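PDB 3ONH: ubiquitin-activating enzyme E1-like from Saccharomyces cerevisiae, which acts with AOS1 as the heterodimeric E1 ligase that activates SMT3 (SUMO) using ATP, this piece being its ubiquitin-fold domain. Local coordinates for residues N59-L63 with S64-L68. Residues are numbered along the deposited sequence; the frame is centred on the assembly and turned at random.
Sequences NDRTL and SEINL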
ATOM      1  N   ASN A  59      -1.091 -12.923  -3.433  1.00 16.11           N
ATOM      2  CA  ASN A  59      -2.216 -12.605  -2.566  1.00 18.46           C
ATOM      3  C   ASN A  59      -2.039 -13.117  -1.144  1.00 22.05           C
ATOM      4  O   ASN A  59      -2.364 -12.428  -0.175  1.00 19.77           O
ATOM      5  CB  ASN A  59      -3.479 -13.233  -3.157  1.00 20.10           C
ATOM      6  CG  ASN A  59      -4.716 -12.426  -2.880  1.00 44.53           C
ATOM      7  OD1 ASN A  59      -4.755 -11.219  -3.122  1.00 50.92           O
ATOM      8  ND2 ASN A  59      -5.752 -13.090  -2.382  1.00 51.32           N
ATOM      9  N   ASP A  60      -1.523 -14.336  -1.030  1.00 25.98           N
ATOM     10  CA  ASP A  60      -1.489 -15.046   0.240  1.00 20.32           C
ATOM     11  C   ASP A  60      -0.152 -14.924   0.984  1.00 13.64           C
ATOM     12  O   ASP A  60       0.020 -15.504   2.051  1.00 16.72           O
ATOM     13  CB  ASP A  60      -1.836 -16.519   0.020  1.00 21.84           C
ATOM     14  CG  ASP A  60      -2.679 -17.088   1.139  1.00 46.35           C
ATOM     15  OD1 ASP A  60      -3.600 -16.374   1.596  1.00 45.85           O
ATOM     16  OD2 ASP A  60      -2.424 -18.237   1.563  1.00 35.65           O
ATOM     17  N   ARG A  61       0.779 -14.167   0.416  1.00 17.96           N
ATOM     18  CA  ARG A  61       2.086 -13.943   1.024  1.00  6.80           C
ATOM     19  C   ARG A  61       2.002 -12.779   2.001  1.00  5.52           C
ATOM     20  O   ARG A  61       1.216 -11.860   1.793  1.00 10.61           O
ATOM     21  CB  ARG A  61       3.085 -13.596  -0.080  1.00 14.90           C
ATOM     22  CG  ARG A  61       4.391 -14.362  -0.048  1.00 43.27           C
ATOM     23  CD  ARG A  61       4.239 -15.749  -0.630  1.00 16.54           C
ATOM     24  NE  ARG A  61       3.874 -16.713   0.394  1.00 29.21           N
ATOM     25  CZ  ARG A  61       4.756 -17.351   1.156  1.00 34.41           C
ATOM     26  NH1 ARG A  61       6.053 -17.127   1.001  1.00 29.23           N
ATOM     27  NH2 ARG A  61       4.342 -18.212   2.073  1.00 35.16           N
ATOM     28  N   THR A  62       2.803 -12.802   3.064  1.00 11.93           N
ATOM     29  CA  THR A  62       2.856 -11.662   3.979  1.00  9.22           C
ATOM     30  C   THR A  62       3.809 -10.613   3.437  1.00 20.22           C
ATOM     31  O   THR A  62       4.526 -10.865   2.470  1.00 15.97           O
ATOM     32  CB  THR A  62       3.337 -12.054   5.369  1.00  5.50           C
ATOM     33  OG1 THR A  62       4.702 -12.486   5.287  1.00 13.66           O
ATOM     34  CG2 THR A  62       2.472 -13.161   5.929  1.00 15.08           C
ATOM     35  N   LEU A  63       3.828  -9.445   4.068  1.00 12.51           N
ATOM     36  CA  LEU A  63       4.575  -8.312   3.530  1.00 16.73           C
ATOM     37  C   LEU A  63       6.084  -8.551   3.550  1.00 14.64           C
ATOM     38  O   LEU A  63       6.801  -8.146   2.640  1.00 11.45           O
ATOM     39  CB  LEU A  63       4.238  -7.031   4.294  1.00 16.54           C
ATOM     40  CG  LEU A  63       2.784  -6.584   4.259  1.00  8.42           C
ATOM     41  CD1 LEU A  63       2.666  -5.184   4.839  1.00  6.92           C
ATOM     42  CD2 LEU A  63       2.288  -6.617   2.841  1.00  4.80           C
ATOM     43  N   SER A  64       6.565  -9.207   4.595  1.00 10.90           N
ATOM     44  CA  SER A  64       7.975  -9.559   4.673  1.00 15.61           C
ATOM     45  C   SER A  64       8.310 -10.714   3.733  1.00  9.29           C
ATOM     46  O   SER A  64       9.442 -10.856   3.295  1.00 12.86           O
ATOM     47  CB  SER A  64       8.355  -9.910   6.104  1.00 11.16           C
ATOM     48  OG  SER A  64       7.581 -10.999   6.572  1.00 32.16           O
ATOM     49  N   GLU A  65       7.319 -11.538   3.419  1.00  8.13           N
ATOM     50  CA  GLU A  65       7.533 -12.657   2.507  1.00  6.71           C
ATOM     51  C   GLU A  65       7.727 -12.187   1.062  1.00  7.08           C
ATOM     52  O   GLU A  65       8.369 -12.867   0.261  1.00 15.06           O
ATOM     53  CB  GLU A  65       6.378 -13.656   2.604  1.00  3.44           C
ATOM     54  CG  GLU A  65       6.482 -14.631   3.770  1.00 11.49           C
ATOM     55  CD  GLU A  65       5.237 -15.491   3.930  1.00 14.48           C
ATOM     56  OE1 GLU A  65       4.169 -15.099   3.420  1.00 18.86           O
ATOM     57  OE2 GLU A  65       5.325 -16.560   4.569  1.00 32.59           O
ATOM     58  N   ILE A  66       7.174 -11.028   0.726  1.00 13.65           N
ATOM     59  CA  ILE A  66       7.417 -10.440  -0.587  1.00 11.45           C
ATOM     60  C   ILE A  66       8.501  -9.371  -0.504  1.00  7.10           C
ATOM     61  O   ILE A  66       8.653  -8.547  -1.397  1.00  7.88           O
ATOM     62  CB  ILE A  66       6.147  -9.837  -1.198  1.00  5.61           C
ATOM     63  CG1 ILE A  66       5.654  -8.682  -0.339  1.00  7.20           C
ATOM     64  CG2 ILE A  66       5.072 -10.894  -1.340  1.00  4.74           C
ATOM     65  CD1 ILE A  66       4.340  -8.107  -0.802  1.00  8.97           C
ATOM     66  N   ASN A  67       9.246  -9.399   0.588  1.00 17.14           N
ATOM     67  CA  ASN A  67      10.426  -8.573   0.748  1.00 12.67           C
ATOM     68  C   ASN A  67      10.172  -7.077   0.836  1.00 12.13           C
ATOM     69  O   ASN A  67      10.869  -6.277   0.213  1.00 16.00           O
ATOM     70  CB  ASN A  67      11.434  -8.872  -0.353  1.00  7.85           C
ATOM     71  CG  ASN A  67      12.791  -9.167   0.205  1.00 23.01           C
ATOM     72  OD1 ASN A  67      13.301 -10.278   0.070  1.00 66.05           O
ATOM     73  ND2 ASN A  67      13.377  -8.187   0.873  1.00 10.75           N
ATOM     74  N   LEU A  68       9.161  -6.708   1.603  1.00 12.54           N
ATOM     75  CA  LEU A  68       8.969  -5.320   1.973  1.00 12.20           C
ATOM     76  C   LEU A  68       9.493  -5.192   3.387  1.00 10.98           C
ATOM     77  O   LEU A  68       9.455  -6.152   4.143  1.00 15.09           O
ATOM     78  CB  LEU A  68       7.492  -4.956   1.931  1.00 11.32           C
ATOM     79  CG  LEU A  68       6.805  -4.995   0.570  1.00 11.20           C
ATOM     80  CD1 LEU A  68       5.310  -4.796   0.745  1.00 14.43           C
ATOM     81  CD2 LEU A  68       7.391  -3.947  -0.358  1.00 13.43           C
TER
HETATM   82  O   HOH W   1       1.674 -16.583   4.101  1.00 27.06           O
HETATM   83  O   HOH W   2       4.767 -19.393   4.396  1.00 30.85           O
HETATM   84  O   HOH W   3       5.926 -13.904   7.375  1.00 28.00           O
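Ser64 and Thr62 share water 3, which bonds Thr62 OG1 at 2.8 Å and Ser64 OG more weakly. Glu65 folds back: its CG lies beside its own backbone N (chi1 -82°) and the extended remainder carries OE1 to within 2.7 Å of Thr62 N, in a nearly straight bond (172°) on the anti side of the carboxylate. Glu65 N answers with a weak bond to Thr62 OG1 at 3.4 Å. The Glu65 carboxylate also stacks on the Arg61 guanidinium, planes 20° apart, OE1 over its centre; the salt bridge of Glu65 OE2 with Arg61 NH2 at 3.2 Å is therefore purely electrostatic, while water 2 bonds Glu65 OE2 and, weakly, Arg61 NH2. An alanine in place of Thr62 would probably leave Glu65 N with a poorer cap and water 3 less firmly held. Ile66 N bonds Thr62 O, and Ile66 CG2 packs on Arg61 CB at 3.6 Å. Asn67, with positive phi, gives a weak bond to Ser64 O. Leu68 N reaches Leu63 O at 3.0 Å, and Leu68 CD1 meets Leu63 CD2 near Leu17 and Leu50. A capping box opens this single turn and a Schellman motif closes it, before strand 73-78 of the ubiquitin-like beta-grasp fold.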